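Side-chain contact in similar to yteR (Bacilus subtilis) (Clostridium acetobutylicum, PDB 4WU0), which probably hydrolyses unsaturated rhamnogalacturonan fragments of pectin, as a family 105 glycoside hydrolase related to YteR: residues V116-H119 and K120-Y123. Residues are numbered along the deposited sequence; the frame is centred on the assembly and turned at random.
Sequences VFWH and KNIY
His119 and Tyr123 run in much the same direction and pack through van der Waals contact. Tyr123 CD2 approaches the rim of the imidazole and sits 4.0 Å from His119 CD2. The histidine reaches this place because CG is anti to its own backbone N (chi1 -168°). Flat rings suit this buried spot, since Trp128 stacks on His119 and also meets Tyr123, its plane about 35° from the phenol's. A separate contact brings an indole to an amide, with no hydrogen bond between them. Trp118 passes the side chain of Asn121 at a slant, the two planes 41° apart, and its CZ3 carbon lies 3.8 Å from Asn121 OD1. The broad indole suits its partly exposed position by spanning several neighbours, for it also touches Pro110 and meets His125 edge-to-face.

These residues belong to the loop between helix 93-108 and strand 126-128 of the (alpha/alpha)6 barrel characteristic of GH88 and GH105 enzymes. The chain reverses here in a type I beta turn from Lys120 to Tyr123, closed by a backbone bond from Tyr123 N to Lys120 O, 2.9 Å. Asn121, partly exposed at the second position of the turn, offers the indole a small polar amide. Backbone hydrogen bonds join His119 with Ile74 and Asn121 with Tyr72, attaching the turn to the neighbouring 72-74 segment.

Aliphatic packing accompanies the rings. The CG methylene of Lys120 is 3.9 Å from His119 CD2, and the rest of the long, extended chain runs on beyond it; Lys120 NZ and His119 NE2, 5.4 Å apart, are not in contact. The Tyr123 ring is large enough to pack against His119, Trp128 and Ile122 together. CG1 of Ile122 stands 3.8 Å above its plane, over the ring centre, a suitable branched aliphatic cover for an aromatic face.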
ATOM      1  N   VAL A 116       7.871  -7.498 -15.505  1.00 17.68           N
ATOM      2  CA  VAL A 116       7.465  -6.912 -14.233  1.00 17.71           C
ATOM      3  C   VAL A 116       8.678  -6.255 -13.579  1.00 16.01           C
ATOM      4  O   VAL A 116       9.772  -6.814 -13.588  1.00 16.47           O
ATOM      5  CB  VAL A 116       6.879  -7.980 -13.290  1.00 18.01           C
ATOM      6  CG1 VAL A 116       6.414  -7.374 -12.002  1.00 15.93           C
ATOM      7  CG2 VAL A 116       5.749  -8.745 -13.998  1.00 19.80           C
ATOM      8  N   PHE A 117       8.506  -5.062 -13.034  1.00 15.27           N
ATOM      9  CA  PHE A 117       9.598  -4.403 -12.314  1.00 14.85           C
ATOM     10  C   PHE A 117      10.173  -5.315 -11.207  1.00 15.00           C
ATOM     11  O   PHE A 117       9.429  -5.846 -10.365  1.00 16.51           O
ATOM     12  CB  PHE A 117       9.093  -3.135 -11.619  1.00 13.99           C
ATOM     13  CG  PHE A 117       8.553  -2.064 -12.546  1.00 15.02           C
ATOM     14  CD1 PHE A 117       9.252  -1.665 -13.677  1.00 16.73           C
ATOM     15  CD2 PHE A 117       7.368  -1.419 -12.237  1.00 18.14           C
ATOM     16  CE1 PHE A 117       8.750  -0.656 -14.504  1.00 19.02           C
ATOM     17  CE2 PHE A 117       6.866  -0.413 -13.038  1.00 22.75           C
ATOM     18  CZ  PHE A 117       7.558  -0.031 -14.175  1.00 17.88           C
ATOM     19  N   TRP A 118      11.486  -5.448 -11.176  1.00 14.77           N
ATOM     20  CA  TRP A 118      12.158  -5.956  -9.993  1.00 14.62           C
ATOM     21  C   TRP A 118      11.818  -5.063  -8.792  1.00 16.03           C
ATOM     22  O   TRP A 118      11.717  -3.845  -8.906  1.00 15.28           O
ATOM     23  CB  TRP A 118      13.673  -5.885 -10.141  1.00 15.37           C
ATOM     24  CG  TRP A 118      14.292  -6.790 -11.141  1.00 17.12           C
ATOM     25  CD1 TRP A 118      13.665  -7.699 -11.953  1.00 17.35           C
ATOM     26  CD2 TRP A 118      15.690  -6.898 -11.423  1.00 17.59           C
ATOM     27  NE1 TRP A 118      14.594  -8.361 -12.725  1.00 18.54           N
ATOM     28  CE2 TRP A 118      15.843  -7.873 -12.434  1.00 18.54           C
ATOM     29  CE3 TRP A 118      16.828  -6.245 -10.934  1.00 19.54           C
ATOM     30  CZ2 TRP A 118      17.086  -8.234 -12.936  1.00 19.61           C
ATOM     31  CZ3 TRP A 118      18.067  -6.594 -11.443  1.00 22.27           C
ATOM     32  CH2 TRP A 118      18.187  -7.576 -12.440  1.00 22.35           C
ATOM     33  N   HIS A 119      11.671  -5.673  -7.633  1.00 15.95           N
ATOM     34  CA  HIS A 119      11.377  -4.906  -6.434  1.00 14.03           C
ATOM     35  C   HIS A 119      12.469  -3.834  -6.161  1.00 14.76           C
ATOM     36  O   HIS A 119      12.155  -2.654  -5.884  1.00 14.46           O
ATOM     37  CB  HIS A 119      11.223  -5.833  -5.243  1.00 13.21           C
ATOM     38  CG  HIS A 119      10.639  -5.136  -4.069  1.00 14.78           C
ATOM     39  ND1 HIS A 119       9.389  -4.554  -4.126  1.00 15.37           N
ATOM     40  CD2 HIS A 119      11.143  -4.850  -2.848  1.00 17.97           C
ATOM     41  CE1 HIS A 119       9.145  -3.947  -2.980  1.00 12.43           C
ATOM     42  NE2 HIS A 119      10.192  -4.115  -2.189  1.00 15.76           N
ATOM     43  N   LYS A 120      13.739  -4.227  -6.238  1.00 14.87           N
ATOM     44  CA  LYS A 120      14.846  -3.286  -6.153  1.00 14.88           C
ATOM     45  C   LYS A 120      16.016  -3.861  -6.940  1.00 15.71           C
ATOM     46  O   LYS A 120      16.084  -5.073  -7.172  1.00 16.79           O
ATOM     47  CB  LYS A 120      15.352  -3.060  -4.718  1.00 14.99           C
ATOM     48  CG  LYS A 120      14.299  -2.644  -3.699  1.00 14.38           C
ATOM     49  CD  LYS A 120      14.932  -2.337  -2.338  1.00 15.99           C
ATOM     50  CE  LYS A 120      13.866  -2.012  -1.303  1.00 15.25           C
ATOM     51  NZ  LYS A 120      14.487  -1.695  -0.000  1.00 19.29           N
ATOM     52  N   ASN A 121      16.963  -3.015  -7.313  1.00 18.10           N
ATOM     53  CA  ASN A 121      18.189  -3.516  -7.943  1.00 17.32           C
ATOM     54  C   ASN A 121      18.885  -4.569  -7.066  1.00 18.95           C
ATOM     55  O   ASN A 121      19.471  -5.532  -7.597  1.00 19.98           O
ATOM     56  CB  ASN A 121      19.154  -2.356  -8.246  1.00 18.08           C
ATOM     57  CG  ASN A 121      19.719  -2.395  -9.658  1.00 31.82           C
ATOM     58  OD1 ASN A 121      19.239  -3.117 -10.537  1.00 24.69           O
ATOM     59  ND2 ASN A 121      20.741  -1.586  -9.886  1.00 33.24           N
ATOM     60  N   ILE A 122      18.801  -4.417  -5.739  1.00 18.65           N
ATOM     61  CA  ILE A 122      19.457  -5.369  -4.831  1.00 19.34           C
ATOM     62  C   ILE A 122      18.665  -6.665  -4.668  1.00 18.44           C
ATOM     63  O   ILE A 122      19.140  -7.609  -4.017  1.00 20.36           O
ATOM     64  CB  ILE A 122      19.722  -4.792  -3.411  1.00 19.65           C
ATOM     65  CG1 ILE A 122      18.416  -4.346  -2.761  1.00 18.94           C
ATOM     66  CG2 ILE A 122      20.770  -3.680  -3.459  1.00 21.06           C
ATOM     67  CD1 ILE A 122      18.577  -4.022  -1.293  1.00 24.00           C
ATOM     68  N   TYR A 123      17.482  -6.709  -5.280  1.00 17.56           N
ATOM     69  CA  TYR A 123      16.632  -7.904  -5.277  1.00 16.67           C
ATOM     70  C   TYR A 123      16.347  -8.375  -6.702  1.00 17.01           C
ATOM     71  O   TYR A 123      15.204  -8.390  -7.178  1.00 17.36           O
ATOM     72  CB  TYR A 123      15.330  -7.630  -4.525  1.00 16.34           C
ATOM     73  CG  TYR A 123      15.525  -7.283  -3.064  1.00 15.22           C
ATOM     74  CD1 TYR A 123      16.315  -8.081  -2.239  1.00 19.71           C
ATOM     75  CD2 TYR A 123      14.943  -6.158  -2.521  1.00 17.19           C
ATOM     76  CE1 TYR A 123      16.510  -7.760  -0.898  1.00 20.88           C
ATOM     77  CE2 TYR A 123      15.139  -5.820  -1.175  1.00 20.55           C
ATOM     78  CZ  TYR A 123      15.918  -6.628  -0.379  1.00 21.47           C
ATOM     79  OH  TYR A 123      16.100  -6.291   0.945  1.00 22.91           O
TER